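Glycerophosphodiester phosphodiesterase (Thermotoga maritima, PDB 1O1Z) belongs to the glycerophosphodiester phosphodiesterase family of TIM-barrel proteins, in which a closed barrel of parallel strands is ringed by helices. Local coordinates at residues K24-T29 / R66-D71; V48-D53 / E112-D117; N128-S133 / R171-H176; W204-P209 / E228-L233. All coordinates share one frame; numbering follows the deposited sequence.

Contact 1 of 4, residues K24-T29 / R66-D71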
loop_
_atom_site.group_PDB
_atom_site.type_symbol
_atom_site.label_atom_id
_atom_site.label_comp_id
_atom_site.label_asym_id
_atom_site.label_seq_id
_atom_site.Cartn_x
_atom_site.Cartn_y
_atom_site.Cartn_z
ATOM N N LYS A 24 15.790 6.218 0.086
ATOM C CA LYS A 24 17.107 6.154 -0.563
ATOM C C LYS A 24 17.083 6.054 -2.098
ATOM O O LYS A 24 18.086 6.358 -2.755
ATOM C CB LYS A 24 17.911 4.979 -0.002
ATOM C CG LYS A 24 18.389 5.174 1.432
ATOM C CD LYS A 24 19.449 4.122 1.813
ATOM C CE LYS A 24 20.039 4.383 3.216
ATOM N NZ LYS A 24 21.336 3.660 3.466
ATOM N N TYR A 25 15.951 5.623 -2.650
ATOM C CA TYR A 25 15.805 5.398 -4.078
ATOM C C TYR A 25 14.510 6.022 -4.562
ATOM O O TYR A 25 13.561 6.198 -3.796
ATOM C CB TYR A 25 15.821 3.898 -4.363
ATOM C CG TYR A 25 17.097 3.264 -3.874
ATOM C CD1 TYR A 25 18.261 3.346 -4.626
ATOM C CD2 TYR A 25 17.168 2.681 -2.606
ATOM C CE1 TYR A 25 19.455 2.802 -4.148
ATOM C CE2 TYR A 25 18.342 2.132 -2.136
ATOM C CZ TYR A 25 19.478 2.194 -2.901
ATOM O OH TYR A 25 20.656 1.656 -2.397
ATOM N N LEU A 26 14.447 6.332 -5.846
ATOM C CA LEU A 26 13.281 7.029 -6.369
ATOM C C LEU A 26 12.003 6.194 -6.201
ATOM O O LEU A 26 11.910 5.041 -6.650
ATOM C CB LEU A 26 13.491 7.398 -7.833
ATOM C CG LEU A 26 12.328 8.138 -8.506
ATOM C CD1 LEU A 26 12.082 9.479 -7.847
ATOM C CD2 LEU A 26 12.554 8.293 -10.016
ATOM N N GLU A 27 11.006 6.800 -5.552
ATOM C CA GLU A 27 9.770 6.134 -5.217
ATOM C C GLU A 27 9.136 5.432 -6.405
ATOM O O GLU A 27 9.102 5.941 -7.536
ATOM C CB GLU A 27 8.756 7.111 -4.658
ATOM C CG GLU A 27 8.456 8.273 -5.573
ATOM C CD GLU A 27 7.315 9.092 -5.043
ATOM O OE1 GLU A 27 7.610 9.925 -4.167
ATOM O OE2 GLU A 27 6.157 8.892 -5.480
ATOM N N ASN A 28 8.594 4.267 -6.115
ATOM C CA ASN A 28 7.768 3.529 -7.067
ATOM C C ASN A 28 8.506 3.040 -8.325
ATOM O O ASN A 28 7.869 2.688 -9.321
ATOM C CB ASN A 28 6.474 4.288 -7.397
ATOM C CG ASN A 28 5.362 4.022 -6.413
ATOM O OD1 ASN A 28 5.301 2.956 -5.784
ATOM N ND2 ASN A 28 4.485 5.003 -6.246
ATOM N N THR A 29 9.833 2.982 -8.261
ATOM C CA THR A 29 10.634 2.408 -9.353
ATOM C C THR A 29 11.049 0.992 -9.053
ATOM O O THR A 29 11.090 0.572 -7.885
ATOM C CB THR A 29 11.921 3.216 -9.609
ATOM O OG1 THR A 29 12.765 3.217 -8.429
ATOM C CG2 THR A 29 11.607 4.666 -9.952
ATOM N N ARG A 66 5.512 16.318 -10.176
ATOM C CA ARG A 66 6.305 16.368 -8.943
ATOM C C ARG A 66 7.686 15.747 -9.095
ATOM O O ARG A 66 8.667 16.287 -8.603
ATOM C CB ARG A 66 5.542 15.682 -7.809
ATOM C CG ARG A 66 6.224 15.686 -6.436
ATOM C CD ARG A 66 5.330 15.137 -5.324
ATOM N NE ARG A 66 4.813 13.813 -5.664
ATOM C CZ ARG A 66 5.365 12.648 -5.304
ATOM N NH1 ARG A 66 6.430 12.602 -4.492
ATOM N NH2 ARG A 66 4.818 11.521 -5.720
ATOM N N LEU A 67 7.756 14.608 -9.768
ATOM C CA LEU A 67 8.998 13.823 -9.821
ATOM C C LEU A 67 9.835 14.111 -11.064
ATOM O O LEU A 67 11.057 13.944 -11.040
ATOM C CB LEU A 67 8.673 12.333 -9.768
ATOM C CG LEU A 67 8.014 11.770 -8.494
ATOM C CD1 LEU A 67 7.748 10.333 -8.678
ATOM C CD2 LEU A 67 8.895 12.033 -7.273
ATOM N N PHE A 68 9.180 14.527 -12.144
ATOM C CA PHE A 68 9.845 14.754 -13.438
ATOM C C PHE A 68 9.711 16.158 -14.019
ATOM O O PHE A 68 10.379 16.487 -15.002
ATOM C CB PHE A 68 9.325 13.728 -14.458
ATOM C CG PHE A 68 9.535 12.327 -14.032
ATOM C CD1 PHE A 68 10.767 11.717 -14.224
ATOM C CD2 PHE A 68 8.522 11.609 -13.399
ATOM C CE1 PHE A 68 10.976 10.412 -13.803
ATOM C CE2 PHE A 68 8.721 10.298 -12.976
ATOM C CZ PHE A 68 9.959 9.702 -13.184
ATOM N N GLY A 69 8.848 16.990 -13.442
ATOM C CA GLY A 69 8.665 18.350 -13.915
ATOM C C GLY A 69 7.911 18.421 -15.222
ATOM O O GLY A 69 8.033 19.395 -15.964
ATOM N N LEU A 70 7.113 17.393 -15.501
ATOM C CA LEU A 70 6.392 17.311 -16.769
ATOM C C LEU A 70 4.901 17.353 -16.519
ATOM O O LEU A 70 4.394 16.575 -15.716
ATOM C CB LEU A 70 6.739 16.012 -17.484
ATOM C CG LEU A 70 8.198 15.825 -17.887
ATOM C CD1 LEU A 70 8.405 14.404 -18.384
ATOM C CD2 LEU A 70 8.579 16.845 -18.966
ATOM N N ASP A 71 4.210 18.256 -17.213
ATOM C CA ASP A 71 2.779 18.455 -17.058
ATOM C C ASP A 71 2.062 17.495 -18.005
ATOM O O ASP A 71 1.462 17.893 -18.994
ATOM C CB ASP A 71 2.403 19.925 -17.348
ATOM C CG ASP A 71 0.997 20.269 -16.899
ATOM O OD1 ASP A 71 0.389 19.489 -16.138
ATOM O OD2 ASP A 71 0.414 21.312 -17.258
#
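E27 and R66 meet in an end-on, two-nitrogen salt bridge. R66 NH1 donates to E27 OE1 at 2.9 Å, and R66 NH2 to E27 OE2 at 3.0 Å. Both bonds are nearly straight. Each oxygen lies close to the guanidinium plane but is met from above the carboxylate plane; the two flat groups are turned 47° apart. E27 reaches R66 through an extended chain, and the R66 chain bends at chi3 (54°). Each group has a second partner. R66 NE is bound by D61 and E27 OE2 by R19, so one carboxylate serves two arginines. Within 24-29, T29 OG1 donates to L26 O at 2.7 Å, which ties off the type II turn from L26 to T29. The apolar part lies beside the ion pair. L67 CD1 packs on E27 CG at 3.8 Å. Within 66-71, L67 CD2 sits over one guanidinium face of R66, offset toward its rim. L26 CD1 meets L67 CD2 at 4.1 Å, while L26 CD2 approaches F68 CZ obliquely. This is a surface contact. It joins the loop between strand 14-18 and helix 30-38, with T29 as the N-cap of that helix, to short helix 65-68, which precedes strand 70-73.

Contact 2 of 4, residues V48-D53 / E112-D117; sequences VRLSKD and EREAAD
The carboxylate of E112 gives one oxygen to the side chain of R49 and the other to the backbone of L50. In the salt bridge, R49 NH1 donates to E112 OE2 at 2.9 Å with an angle of 152°. OE2 lies near the guanidinium plane and is approached on its anti side, somewhat out of the carboxylate plane. The two flat groups stand 76° apart, and the side chains cross at about a right angle. R75 makes a second salt bridge to OE2, while R49 NH2 is bound to H60 O. In the backbone bond, L50 N donates to E112 OE1 at 2.9 Å, reaching it from above the carboxylate plane. E112 is buried, and its extended chain places the carboxylate against the strand. Water 1 adds a bridge, donating to L50 O at 2.9 Å and to E112 OE2 at 2.6 Å. E112 OE2 is thus gripped by R49, R75 and the water. The apolar pair is L50 CD2 on A115 CB at 3.9 Å. L50 CD1 makes a van der Waals touch on the backbone, 3.5 Å from E114 O. L50 CG lies beside the backbone N (chi1 -68°), close to A115, and from there the two methyls reach E114 and A115. The contact joins the end of strand 43-50 to the turn that follows the adjacent parallel strand 105-110 and leads into helix 116-123.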
loop_
_atom_site.group_PDB
_atom_site.type_symbol
_atom_site.label_atom_id
_atom_site.label_comp_id
_atom_site.label_asym_id
_atom_site.label_seq_id
_atom_site.Cartn_x
_atom_site.Cartn_y
_atom_site.Cartn_z
ATOM N N VAL A 48 -1.236 2.214 -8.057
ATOM C CA VAL A 48 -1.555 1.902 -9.445
ATOM C C VAL A 48 -2.642 2.771 -10.048
ATOM O O VAL A 48 -3.622 3.158 -9.386
ATOM C CB VAL A 48 -1.904 0.402 -9.670
ATOM C CG1 VAL A 48 -0.711 -0.472 -9.373
ATOM C CG2 VAL A 48 -3.126 -0.044 -8.894
ATOM N N ARG A 49 -2.450 3.035 -11.351
ATOM C CA ARG A 49 -3.316 3.865 -12.171
ATOM C C ARG A 49 -3.320 3.306 -13.595
ATOM O O ARG A 49 -2.541 2.407 -13.923
ATOM C CB ARG A 49 -2.773 5.289 -12.240
ATOM C CG ARG A 49 -2.804 6.016 -10.909
ATOM C CD ARG A 49 -2.308 7.440 -11.042
ATOM N NE ARG A 49 -2.475 8.141 -9.792
ATOM C CZ ARG A 49 -3.567 8.754 -9.386
ATOM N NH1 ARG A 49 -4.671 8.805 -10.132
ATOM N NH2 ARG A 49 -3.567 9.376 -8.206
ATOM N N LEU A 50 -4.178 3.853 -14.437
ATOM C CA LEU A 50 -4.194 3.459 -15.849
ATOM C C LEU A 50 -3.537 4.460 -16.772
ATOM O O LEU A 50 -3.710 5.681 -16.656
ATOM C CB LEU A 50 -5.603 3.299 -16.382
ATOM C CG LEU A 50 -6.446 2.178 -15.868
ATOM C CD1 LEU A 50 -7.754 2.159 -16.685
ATOM C CD2 LEU A 50 -5.737 0.840 -15.914
ATOM N N SER A 51 -2.809 3.902 -17.740
ATOM C CA SER A 51 -2.301 4.655 -18.864
ATOM C C SER A 51 -3.405 4.843 -19.899
ATOM O O SER A 51 -4.511 4.279 -19.780
ATOM C CB SER A 51 -1.136 3.890 -19.509
ATOM O OG SER A 51 -1.627 2.675 -20.070
ATOM N N LYS A 52 -3.089 5.630 -20.921
ATOM C CA LYS A 52 -4.049 5.913 -21.984
ATOM C C LYS A 52 -4.500 4.642 -22.682
ATOM O O LYS A 52 -5.672 4.546 -23.103
ATOM C CB LYS A 52 -3.476 6.874 -23.005
ATOM C CG LYS A 52 -4.491 7.204 -24.112
ATOM C CD LYS A 52 -4.199 8.527 -24.768
ATOM C CE LYS A 52 -5.251 8.866 -25.817
ATOM N NZ LYS A 52 -4.773 9.933 -26.747
ATOM N N ASP A 53 -3.551 3.711 -22.863
ATOM C CA ASP A 53 -3.826 2.420 -23.501
ATOM C C ASP A 53 -4.331 1.325 -22.544
ATOM O O ASP A 53 -4.390 0.131 -22.904
ATOM C CB ASP A 53 -2.650 1.932 -24.403
ATOM C CG ASP A 53 -1.265 1.885 -23.718
ATOM O OD1 ASP A 53 -0.988 2.528 -22.681
ATOM O OD2 ASP A 53 -0.323 1.214 -24.207
ATOM N N GLU A 112 -7.431 4.579 -8.661
ATOM C CA GLU A 112 -8.509 4.834 -9.618
ATOM C C GLU A 112 -9.412 3.621 -9.737
ATOM O O GLU A 112 -8.927 2.523 -10.030
ATOM C CB GLU A 112 -7.904 5.086 -11.012
ATOM C CG GLU A 112 -6.921 6.209 -11.039
ATOM C CD GLU A 112 -6.249 6.386 -12.392
ATOM O OE1 GLU A 112 -6.319 5.454 -13.253
ATOM O OE2 GLU A 112 -5.641 7.446 -12.550
ATOM N N ARG A 113 -10.720 3.802 -9.524
ATOM C CA ARG A 113 -11.663 2.688 -9.692
ATOM C C ARG A 113 -11.552 2.042 -11.054
ATOM O O ARG A 113 -11.663 0.833 -11.186
ATOM C CB ARG A 113 -13.112 3.126 -9.439
ATOM C CG ARG A 113 -14.195 2.156 -9.975
ATOM C CD ARG A 113 -15.637 2.622 -9.714
ATOM N NE ARG A 113 -16.028 2.427 -8.296
ATOM C CZ ARG A 113 -16.594 1.339 -7.826
ATOM N NH1 ARG A 113 -16.775 0.310 -8.662
ATOM N NH2 ARG A 113 -16.981 1.263 -6.533
ATOM N N GLU A 114 -11.327 2.845 -12.086
ATOM C CA GLU A 114 -11.253 2.301 -13.440
ATOM C C GLU A 114 -10.098 1.329 -13.670
ATOM O O GLU A 114 -10.115 0.589 -14.644
ATOM C CB GLU A 114 -11.236 3.433 -14.477
ATOM C CG GLU A 114 -10.093 4.417 -14.338
ATOM C CD GLU A 114 -10.427 5.649 -13.473
ATOM O OE1 GLU A 114 -11.328 5.611 -12.579
ATOM O OE2 GLU A 114 -9.754 6.701 -13.671
ATOM N N ALA A 115 -9.100 1.333 -12.776
ATOM C CA ALA A 115 -7.983 0.390 -12.854
ATOM C C ALA A 115 -8.290 -0.954 -12.232
ATOM O O ALA A 115 -7.548 -1.902 -12.429
ATOM C CB ALA A 115 -6.749 0.975 -12.195
ATOM N N ALA A 116 -9.375 -1.049 -11.463
ATOM C CA ALA A 116 -9.614 -2.241 -10.648
ATOM C C ALA A 116 -9.747 -3.519 -11.471
ATOM O O ALA A 116 -9.118 -4.525 -11.126
ATOM C CB ALA A 116 -10.839 -2.050 -9.784
ATOM N N ASP A 117 -10.512 -3.505 -12.557
ATOM C CA ASP A 117 -10.697 -4.748 -13.321
ATOM C C ASP A 117 -9.365 -5.232 -13.906
ATOM O O ASP A 117 -9.060 -6.432 -13.855
ATOM C CB ASP A 117 -11.720 -4.567 -14.423
ATOM C CG ASP A 117 -13.158 -4.526 -13.894
ATOM O OD1 ASP A 117 -13.432 -4.998 -12.768
ATOM O OD2 ASP A 117 -14.082 -4.056 -14.557
HETATM O O HOH W 1 -4.073 7.624 -14.601
#

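Contact 3 of 4, residues N128-S133 / R171-H176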
loop_
_atom_site.group_PDB
_atom_site.type_symbol
_atom_site.label_atom_id
_atom_site.label_comp_id
_atom_site.label_asym_id
_atom_site.label_seq_id
_atom_site.Cartn_x
_atom_site.Cartn_y
_atom_site.Cartn_z
ATOM N N ASN A 128 0.235 -13.560 -2.481
ATOM C CA ASN A 128 0.795 -12.577 -1.541
ATOM C C ASN A 128 0.557 -11.126 -1.950
ATOM O O ASN A 128 1.431 -10.278 -1.815
ATOM C CB ASN A 128 2.271 -12.868 -1.245
ATOM C CG ASN A 128 2.429 -13.975 -0.225
ATOM O OD1 ASN A 128 1.721 -13.976 0.809
ATOM N ND2 ASN A 128 3.366 -14.866 -0.456
ATOM N N LEU A 129 -0.661 -10.836 -2.365
ATOM C CA LEU A 129 -1.104 -9.491 -2.658
ATOM C C LEU A 129 -2.099 -9.019 -1.619
ATOM O O LEU A 129 -2.926 -9.817 -1.122
ATOM C CB LEU A 129 -1.775 -9.436 -4.020
ATOM C CG LEU A 129 -0.905 -9.887 -5.159
ATOM C CD1 LEU A 129 -1.680 -9.829 -6.445
ATOM C CD2 LEU A 129 0.388 -9.061 -5.270
ATOM N N ILE A 130 -2.015 -7.741 -1.278
ATOM C CA ILE A 130 -3.020 -7.051 -0.490
ATOM C C ILE A 130 -3.467 -5.837 -1.287
ATOM O O ILE A 130 -2.635 -5.015 -1.656
ATOM C CB ILE A 130 -2.471 -6.568 0.867
ATOM C CG1 ILE A 130 -1.949 -7.715 1.709
ATOM C CG2 ILE A 130 -3.573 -5.831 1.637
ATOM C CD1 ILE A 130 -1.045 -7.243 2.880
ATOM N N PHE A 131 -4.758 -5.740 -1.597
ATOM C CA PHE A 131 -5.323 -4.583 -2.314
ATOM C C PHE A 131 -5.840 -3.601 -1.302
ATOM O O PHE A 131 -6.594 -3.980 -0.409
ATOM C CB PHE A 131 -6.464 -5.020 -3.238
ATOM C CG PHE A 131 -6.032 -6.086 -4.209
ATOM C CD1 PHE A 131 -5.269 -5.737 -5.332
ATOM C CD2 PHE A 131 -6.310 -7.424 -3.975
ATOM C CE1 PHE A 131 -4.849 -6.752 -6.225
ATOM C CE2 PHE A 131 -5.868 -8.401 -4.862
ATOM C CZ PHE A 131 -5.133 -8.028 -5.992
ATOM N N SER A 132 -5.482 -2.337 -1.428
ATOM C CA SER A 132 -5.992 -1.349 -0.522
ATOM C C SER A 132 -6.460 -0.133 -1.294
ATOM O O SER A 132 -6.140 0.067 -2.475
ATOM C CB SER A 132 -4.950 -0.951 0.522
ATOM O OG SER A 132 -3.764 -0.457 -0.091
ATOM N N SER A 133 -7.276 0.663 -0.621
ATOM C CA SER A 133 -7.827 1.875 -1.204
ATOM C C SER A 133 -8.501 2.684 -0.117
ATOM O O SER A 133 -9.006 2.141 0.877
ATOM C CB SER A 133 -8.846 1.549 -2.304
ATOM O OG SER A 133 -9.348 2.736 -2.920
ATOM N N ARG A 171 -15.633 -7.902 6.779
ATOM C CA ARG A 171 -14.441 -8.674 7.104
ATOM C C ARG A 171 -13.282 -8.416 6.149
ATOM O O ARG A 171 -12.797 -9.335 5.464
ATOM C CB ARG A 171 -14.784 -10.168 7.157
ATOM C CG ARG A 171 -16.087 -10.497 7.924
ATOM C CD ARG A 171 -17.351 -10.588 7.040
ATOM N NE ARG A 171 -17.185 -11.563 5.956
ATOM C CZ ARG A 171 -17.820 -11.550 4.795
ATOM N NH1 ARG A 171 -17.560 -12.518 3.919
ATOM N NH2 ARG A 171 -18.706 -10.605 4.481
ATOM N N PRO A 172 -12.782 -7.185 6.120
ATOM C CA PRO A 172 -11.529 -6.935 5.402
ATOM C C PRO A 172 -10.420 -7.759 6.031
ATOM O O PRO A 172 -10.406 -8.043 7.234
ATOM C CB PRO A 172 -11.277 -5.438 5.622
ATOM C CG PRO A 172 -11.938 -5.166 6.935
ATOM C CD PRO A 172 -13.214 -5.998 6.886
ATOM N N TYR A 173 -9.432 -8.141 5.222
ATOM C CA TYR A 173 -8.252 -8.794 5.741
ATOM C C TYR A 173 -7.490 -7.883 6.694
ATOM O O TYR A 173 -6.983 -8.326 7.706
ATOM C CB TYR A 173 -7.330 -9.187 4.567
ATOM C CG TYR A 173 -5.971 -9.642 4.963
ATOM C CD1 TYR A 173 -5.775 -10.893 5.547
ATOM C CD2 TYR A 173 -4.868 -8.817 4.759
ATOM C CE1 TYR A 173 -4.502 -11.304 5.909
ATOM C CE2 TYR A 173 -3.604 -9.226 5.108
ATOM C CZ TYR A 173 -3.426 -10.461 5.705
ATOM O OH TYR A 173 -2.146 -10.876 6.052
ATOM N N SER A 174 -7.366 -6.613 6.319
ATOM C CA SER A 174 -6.505 -5.681 7.048
ATOM C C SER A 174 -7.130 -4.289 7.123
ATOM O O SER A 174 -8.054 -3.935 6.367
ATOM C CB SER A 174 -5.143 -5.609 6.374
ATOM O OG SER A 174 -5.250 -5.285 4.999
ATOM N N LEU A 175 -6.619 -3.522 8.077
ATOM C CA LEU A 175 -6.938 -2.107 8.220
ATOM C C LEU A 175 -5.621 -1.358 8.216
ATOM O O LEU A 175 -4.702 -1.739 8.922
ATOM C CB LEU A 175 -7.663 -1.844 9.519
ATOM C CG LEU A 175 -8.996 -2.572 9.661
ATOM C CD1 LEU A 175 -9.560 -2.406 11.073
ATOM C CD2 LEU A 175 -10.019 -2.070 8.644
ATOM N N HIS A 176 -5.544 -0.325 7.383
ATOM C CA HIS A 176 -4.318 0.433 7.175
ATOM C C HIS A 176 -4.579 1.812 7.733
ATOM O O HIS A 176 -5.255 2.624 7.112
ATOM C CB HIS A 176 -3.996 0.484 5.679
ATOM C CG HIS A 176 -3.753 -0.863 5.063
ATOM N ND1 HIS A 176 -2.941 -1.036 3.965
ATOM C CD2 HIS A 176 -4.218 -2.101 5.386
ATOM C CE1 HIS A 176 -2.917 -2.322 3.632
ATOM N NE2 HIS A 176 -3.693 -2.990 4.473
HETATM O O HOH W 2 -1.966 0.543 1.783
#
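Strands 129-133 and 174-176 run in roughly the same direction, with 44° between them and their axes 8.7 Å apart at closest approach, so side chains rather than backbone bonds join them. I130 has the largest share of the contact. I130 CD1 meets Y173 CE2 at 3.9 Å, and the two side chains cross at about a right angle. The other branch, CG2, is anti to the backbone N and points between S174 and H176. I130 CG2 touches S174 OG at 3.8 Å and sits at the edge of the H176 ring, near its plane, 4.0 Å from H176 NE2. S132 CB approaches the same ring obliquely, 4.0 Å from H176 CE1. Both ring nitrogens of H176 have a polar partner. H176 NE2 shares a 2.8 Å hydrogen bond with S174 OG, and H176 ND1 binds water 2 at 2.9 Å. The water also binds S132 OG at 2.8 Å and so bridges the two strands. N107 ND2 is a further partner of S132 OG. The bonds at NE2 and ND1 hold the rotation of the buried H176 ring. Strand 148-151 pairs in parallel with both strands, and L151 touches S132 and H176. F202 of strand 200-204 touches I130 and S174 and meets the H176 ring at about 45°. Inward-pointing side chains meeting past an intervening strand are characteristic of the interior of a TIM barrel.

Contact 4 of 4, residues W204-P209 / E228-L233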
loop_
_atom_site.group_PDB
_atom_site.type_symbol
_atom_site.label_atom_id
_atom_site.label_comp_id
_atom_site.label_asym_id
_atom_site.label_seq_id
_atom_site.Cartn_x
_atom_site.Cartn_y
_atom_site.Cartn_z
ATOM N N TRP A 204 0.705 3.437 8.689
ATOM C CA TRP A 204 1.426 4.182 7.658
ATOM C C TRP A 204 1.424 5.674 7.957
ATOM O O TRP A 204 0.624 6.141 8.760
ATOM C CB TRP A 204 0.757 3.973 6.298
ATOM C CG TRP A 204 -0.699 4.443 6.277
ATOM C CD1 TRP A 204 -1.777 3.721 6.658
ATOM C CD2 TRP A 204 -1.202 5.748 5.914
ATOM N NE1 TRP A 204 -2.922 4.472 6.545
ATOM C CE2 TRP A 204 -2.605 5.716 6.078
ATOM C CE3 TRP A 204 -0.615 6.926 5.452
ATOM C CZ2 TRP A 204 -3.427 6.813 5.810
ATOM C CZ3 TRP A 204 -1.432 8.023 5.185
ATOM C CH2 TRP A 204 -2.826 7.954 5.367
ATOM N N THR A 205 2.311 6.459 7.343
ATOM C CA THR A 205 3.577 6.034 6.782
ATOM C C THR A 205 4.580 6.420 7.851
ATOM O O THR A 205 4.830 7.605 8.105
ATOM C CB THR A 205 3.877 6.814 5.501
ATOM O OG1 THR A 205 2.997 6.369 4.463
ATOM C CG2 THR A 205 5.297 6.486 5.011
ATOM N N LEU A 206 5.112 5.410 8.520
ATOM C CA LEU A 206 5.801 5.641 9.774
ATOM C C LEU A 206 7.304 5.576 9.563
ATOM O O LEU A 206 7.837 4.539 9.160
ATOM C CB LEU A 206 5.321 4.615 10.799
ATOM C CG LEU A 206 5.927 4.761 12.187
ATOM C CD1 LEU A 206 5.738 6.164 12.750
ATOM C CD2 LEU A 206 5.364 3.718 13.095
ATOM N N ASN A 207 7.979 6.678 9.843
ATOM C CA ASN A 207 9.430 6.754 9.729
ATOM C C ASN A 207 10.125 7.009 11.065
ATOM O O ASN A 207 11.351 7.043 11.129
ATOM C CB ASN A 207 9.802 7.822 8.706
ATOM C CG ASN A 207 9.352 7.465 7.310
ATOM O OD1 ASN A 207 9.321 6.301 6.941
ATOM N ND2 ASN A 207 9.001 8.483 6.519
ATOM N N ASP A 208 9.348 7.190 12.122
ATOM C CA ASP A 208 9.845 7.625 13.432
ATOM C C ASP A 208 9.968 6.398 14.330
ATOM O O ASP A 208 8.972 5.800 14.721
ATOM C CB ASP A 208 8.838 8.645 14.006
ATOM C CG ASP A 208 9.239 9.210 15.358
ATOM O OD1 ASP A 208 9.928 8.509 16.110
ATOM O OD2 ASP A 208 8.885 10.352 15.750
ATOM N N PRO A 209 11.192 5.988 14.669
ATOM C CA PRO A 209 11.361 4.772 15.475
ATOM C C PRO A 209 10.816 4.847 16.897
ATOM O O PRO A 209 10.527 3.801 17.506
ATOM C CB PRO A 209 12.895 4.556 15.494
ATOM C CG PRO A 209 13.496 5.771 15.017
ATOM C CD PRO A 209 12.477 6.605 14.309
ATOM N N GLU A 228 15.663 -0.137 5.925
ATOM C CA GLU A 228 16.725 -0.762 6.719
ATOM C C GLU A 228 16.557 -0.479 8.207
ATOM O O GLU A 228 16.757 -1.348 9.032
ATOM C CB GLU A 228 18.117 -0.278 6.299
ATOM C CG GLU A 228 18.587 -0.729 4.929
ATOM C CD GLU A 228 19.901 -0.056 4.532
ATOM O OE1 GLU A 228 20.962 -0.653 4.808
ATOM O OE2 GLU A 228 19.887 1.083 3.983
ATOM N N LEU A 229 16.197 0.760 8.541
ATOM C CA LEU A 229 15.964 1.146 9.922
ATOM C C LEU A 229 14.943 0.218 10.573
ATOM O O LEU A 229 15.171 -0.340 11.613
ATOM C CB LEU A 229 15.495 2.596 9.971
ATOM C CG LEU A 229 15.051 3.166 11.318
ATOM C CD1 LEU A 229 16.122 3.038 12.367
ATOM C CD2 LEU A 229 14.619 4.622 11.107
ATOM N N PHE A 230 13.788 0.049 9.933
ATOM C CA PHE A 230 12.710 -0.677 10.555
ATOM C C PHE A 230 12.950 -2.180 10.556
ATOM O O PHE A 230 12.586 -2.896 11.498
ATOM C CB PHE A 230 11.369 -0.267 9.916
ATOM C CG PHE A 230 10.825 0.996 10.488
ATOM C CD1 PHE A 230 11.438 2.205 10.259
ATOM C CD2 PHE A 230 9.703 0.968 11.298
ATOM C CE1 PHE A 230 10.957 3.389 10.847
ATOM C CE2 PHE A 230 9.213 2.137 11.859
ATOM C CZ PHE A 230 9.854 3.347 11.634
ATOM N N VAL A 231 13.634 -2.666 9.537
ATOM C CA VAL A 231 14.064 -4.063 9.548
ATOM C C VAL A 231 14.975 -4.347 10.747
ATOM O O VAL A 231 14.820 -5.356 11.427
ATOM C CB VAL A 231 14.723 -4.458 8.213
ATOM C CG1 VAL A 231 15.404 -5.833 8.329
ATOM C CG2 VAL A 231 13.689 -4.441 7.084
ATOM N N LYS A 232 15.901 -3.433 11.046
ATOM C CA LYS A 232 16.874 -3.607 12.130
ATOM C C LYS A 232 16.268 -3.380 13.521
ATOM O O LYS A 232 16.872 -3.738 14.534
ATOM C CB LYS A 232 18.101 -2.725 11.898
ATOM C CG LYS A 232 18.952 -3.242 10.732
ATOM C CD LYS A 232 20.276 -2.536 10.557
ATOM C CE LYS A 232 21.082 -3.192 9.436
ATOM N NZ LYS A 232 22.370 -2.510 9.188
ATOM N N LEU A 233 15.071 -2.808 13.569
ATOM C CA LEU A 233 14.360 -2.644 14.833
ATOM C C LEU A 233 13.623 -3.902 15.232
ATOM O O LEU A 233 13.140 -3.984 16.354
ATOM C CB LEU A 233 13.405 -1.453 14.782
ATOM C CG LEU A 233 14.091 -0.097 14.699
ATOM C CD1 LEU A 233 13.139 1.009 14.303
ATOM C CD2 LEU A 233 14.775 0.242 16.029
#
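F230 pushes the end of its ring against the backbone of 206-209, and this is the tight part of the contact. F230 CZ lies 3.4 Å from L206 O, and F230 CE1 lies 3.7 Å from N207 O. N207 O and D208 N sit at the ring edge, near its plane, whereas L206 O is oblique to it. The L206 side chain adds its CG at 4.2 Å from F230 CZ. F230 CG is swung beside the backbone N (chi1 -82°), and the ring end comes nearer the loop than the CB direction alone would put it. The ring is buried and also meets Y212, with planes about 55° apart, as well as V222 and T224. L206 O is satisfied elsewhere, by T224 OG1. The loop leads from barrel strand 200-204 into helix 209-215, one strand-to-helix connection of the TIM barrel, and helix 227-232 comes after the next strand, 221-224. D208 is the N-cap of helix 209-215 through its bond to E210 N. On the more exposed side, P209 lies across L229 and L233. P209 CB still meets L233 CD1 at 3.7 Å, but P209 CG is 4.2 Å from L229 CD2. N207 has its first bond directed away from 228-233, and its OD1 is bound by D225 N.

How the contacts relate
Segments 24-29, 48-53, 66-71 and 112-117 come in that order, so contacts 1 and 2 interleave. Contact 3 follows, then contact 4. The centres of contacts 1 and 2 are about 19 Å apart, as are those of contacts 2 and 3. Helix 116-123 runs on to strand 129-133, and contacts 2 and 3 reach the same barrel sheet. Contact 3 is the most central. Contacts 2 and 4 lie on opposite sides of the chain's centre, their centres about 30 Å apart. H176 O of contact 3 probably accepts a bond from W204 NE1 of contact 4. All four belong to one barrel, and the salt bridge K24–E228 between contacts 1 and 4 ties the loop after its first strand to the last helix.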